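Local coordinates for protein cytochrome c'' (Methylophilus methylotrophus, PDB 1GU2) that carries a covalently bound heme c with two axial protein ligands to its iron and probably transfers electrons, with heme reduction apparently coupled to proton transfer, at residues N4-K7 against L8-Y12. Sequence-based numbering, arbitrary orientation.
Sequences NAEK and LVYKY
Y10 reaches back along the helix to E6, one turn earlier. Its CB lies 3.8 Å from the carbonyl O of K7. CG is near the carbonyl O of E6, and CD1 comes to 3.2 Å from that O. CE1 passes it too and meets CG of E6 at 3.8 Å. At the tip, OH donates a hydrogen bond to OE1 of E6 (2.7 Å). OE1 lies in the ring plane at the ring edge and accepts with its anti lone pair. The carboxylate is turned 58° from the ring. E6 gets there with CG opposite the backbone N (chi1 -174°) and an extended chain.

This i to i+4 pair lies on helix 2-19, whose V9 and Y12 pack on helix 106-118, as N- and C-terminal helices do in class I c-type cytochromes. Alpha-helical bonds L8 N to N4 O, V9 N to A5 O (3.1 Å) and K11 N to K7 O join the same turns. An alanine at E6 removes the carboxylate, which would probably leave the Y10 hydroxyl without this acceptor and its ring freer to turn. On another side of the helix, L8 packs on F82 and I85. K11 makes a salt bridge with E89.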
ATOM      1  N   ASN A   4     -11.338   6.025   6.954  1.00 12.36           N
ATOM      2  CA  ASN A   4     -11.075   4.600   7.204  1.00 13.09           C
ATOM      3  C   ASN A   4      -9.605   4.305   7.061  1.00 11.24           C
ATOM      4  O   ASN A   4      -9.097   3.467   7.804  1.00 11.89           O
ATOM      5  CB  ASN A   4     -11.894   3.722   6.272  1.00 14.21           C
ATOM      6  CG  ASN A   4     -13.340   3.928   6.700  1.00 31.48           C
ATOM      7  OD1 ASN A   4     -13.731   4.244   7.834  1.00 61.57           O
ATOM      8  ND2 ASN A   4     -14.201   3.839   5.742  1.00 42.65           N
ATOM      9  N   ALA A   5      -8.929   4.965   6.115  1.00 10.90           N
ATOM     10  CA  ALA A   5      -7.484   4.712   5.952  1.00 10.81           C
ATOM     11  C   ALA A   5      -6.762   5.116   7.214  1.00 10.25           C
ATOM     12  O   ALA A   5      -5.914   4.383   7.708  1.00 10.66           O
ATOM     13  CB  ALA A   5      -6.963   5.448   4.699  1.00 11.50           C
ATOM     14  N   GLU A   6      -7.051   6.303   7.736  1.00 10.11           N
ATOM     15  CA  GLU A   6      -6.365   6.754   8.928  1.00 10.10           C
ATOM     16  C   GLU A   6      -6.577   5.785  10.095  1.00  9.64           C
ATOM     17  O   GLU A   6      -5.639   5.460  10.828  1.00 10.09           O
ATOM     18  CB  GLU A   6      -6.837   8.173   9.287  1.00 11.13           C
ATOM     19  CG  GLU A   6      -6.073   8.783  10.440  1.00 12.76           C
ATOM     20  CD  GLU A   6      -6.613  10.108  10.931  1.00 12.80           C
ATOM     21  OE1 GLU A   6      -6.413  10.437  12.144  1.00 14.36           O
ATOM     22  OE2 GLU A   6      -7.180  10.871  10.124  1.00 15.86           O
ATOM     23  N   LYS A   7      -7.807   5.333  10.312  1.00  9.57           N
ATOM     24  CA  LYS A   7      -8.048   4.395  11.408  1.00 10.15           C
ATOM     25  C   LYS A   7      -7.294   3.083  11.219  1.00 10.09           C
ATOM     26  O   LYS A   7      -6.848   2.469  12.200  1.00 10.44           O
ATOM     27  CB  LYS A   7      -9.558   4.177  11.529  1.00 10.39           C
ATOM     28  CG  LYS A   7     -10.335   5.392  12.059  1.00 11.13           C
ATOM     29  CD  LYS A   7     -11.792   5.061  12.352  1.00 14.05           C
ATOM     30  CE  LYS A   7     -12.526   4.625  11.080  1.00 13.01           C
ATOM     31  NZ  LYS A   7     -13.910   4.161  11.459  1.00 16.41           N
ATOM     32  N   LEU A   8      -7.125   2.621   9.980  1.00  9.76           N
ATOM     33  CA  LEU A   8      -6.342   1.401   9.708  1.00  9.85           C
ATOM     34  C   LEU A   8      -4.885   1.612  10.075  1.00  9.77           C
ATOM     35  O   LEU A   8      -4.228   0.656  10.548  1.00 10.27           O
ATOM     36  CB  LEU A   8      -6.483   0.946   8.271  1.00 10.93           C
ATOM     37  CG  LEU A   8      -7.819   0.263   7.919  1.00 10.86           C
ATOM     38  CD1 LEU A   8      -7.888   0.106   6.405  1.00 13.41           C
ATOM     39  CD2 LEU A   8      -8.002  -1.067   8.599  1.00 14.33           C
ATOM     40  N   VAL A   9      -4.332   2.795   9.906  1.00  9.94           N
ATOM     41  CA  VAL A   9      -2.928   2.997  10.327  1.00 10.76           C
ATOM     42  C   VAL A   9      -2.773   2.714  11.808  1.00 10.26           C
ATOM     43  O   VAL A   9      -1.846   2.042  12.228  1.00 10.84           O
ATOM     44  CB  VAL A   9      -2.492   4.442   9.999  1.00  9.71           C
ATOM     45  CG1 VAL A   9      -1.084   4.752  10.554  1.00 11.33           C
ATOM     46  CG2 VAL A   9      -2.481   4.705   8.523  1.00 11.21           C
ATOM     47  N   TYR A  10      -3.711   3.194  12.677  1.00 11.43           N
ATOM     48  CA  TYR A  10      -3.587   2.885  14.108  1.00 12.28           C
ATOM     49  C   TYR A  10      -3.720   1.408  14.403  1.00 11.89           C
ATOM     50  O   TYR A  10      -2.985   0.844  15.207  1.00 13.20           O
ATOM     51  CB  TYR A  10      -4.607   3.595  15.008  1.00 16.76           C
ATOM     52  CG  TYR A  10      -4.571   5.077  14.733  1.00 18.62           C
ATOM     53  CD1 TYR A  10      -5.678   5.604  14.067  1.00 17.70           C
ATOM     54  CD2 TYR A  10      -3.509   5.894  15.109  1.00 25.78           C
ATOM     55  CE1 TYR A  10      -5.729   6.952  13.768  1.00 18.10           C
ATOM     56  CE2 TYR A  10      -3.586   7.247  14.801  1.00 25.46           C
ATOM     57  CZ  TYR A  10      -4.689   7.767  14.147  1.00 20.76           C
ATOM     58  OH  TYR A  10      -4.739   9.124  13.841  1.00 25.79           O
ATOM     59  N   LYS A  11      -4.684   0.775  13.745  1.00 11.32           N
ATOM     60  CA  LYS A  11      -4.911  -0.651  13.943  1.00 11.53           C
ATOM     61  C   LYS A  11      -3.653  -1.441  13.630  1.00 11.60           C
ATOM     62  O   LYS A  11      -3.163  -2.241  14.441  1.00 12.63           O
ATOM     63  CB  LYS A  11      -6.097  -1.150  13.098  1.00 11.11           C
ATOM     64  CG  LYS A  11      -6.355  -2.622  13.250  1.00 15.72           C
ATOM     65  CD  LYS A  11      -7.551  -3.120  12.468  1.00 16.44           C
ATOM     66  CE  LYS A  11      -7.630  -4.640  12.530  1.00 21.95           C
ATOM     67  NZ  LYS A  11      -8.944  -5.080  11.900  1.00 25.88           N
ATOM     68  N   TYR A  12      -3.079  -1.239  12.448  1.00 10.63           N
ATOM     69  CA  TYR A  12      -1.891  -1.999  12.078  1.00 10.19           C
ATOM     70  C   TYR A  12      -0.670  -1.595  12.904  1.00 10.78           C
ATOM     71  O   TYR A  12       0.203  -2.447  13.185  1.00 11.40           O
ATOM     72  CB  TYR A  12      -1.588  -1.855  10.587  1.00  9.75           C
ATOM     73  CG  TYR A  12      -2.612  -2.529   9.694  1.00 12.02           C
ATOM     74  CD1 TYR A  12      -2.983  -3.832   9.854  1.00 17.34           C
ATOM     75  CD2 TYR A  12      -3.185  -1.805   8.658  1.00 14.02           C
ATOM     76  CE1 TYR A  12      -3.936  -4.433   9.007  1.00 21.50           C
ATOM     77  CE2 TYR A  12      -4.127  -2.406   7.813  1.00 16.72           C
ATOM     78  CZ  TYR A  12      -4.497  -3.695   8.001  1.00 22.64           C
ATOM     79  OH  TYR A  12      -5.422  -4.256   7.153  1.00 31.85           O
TER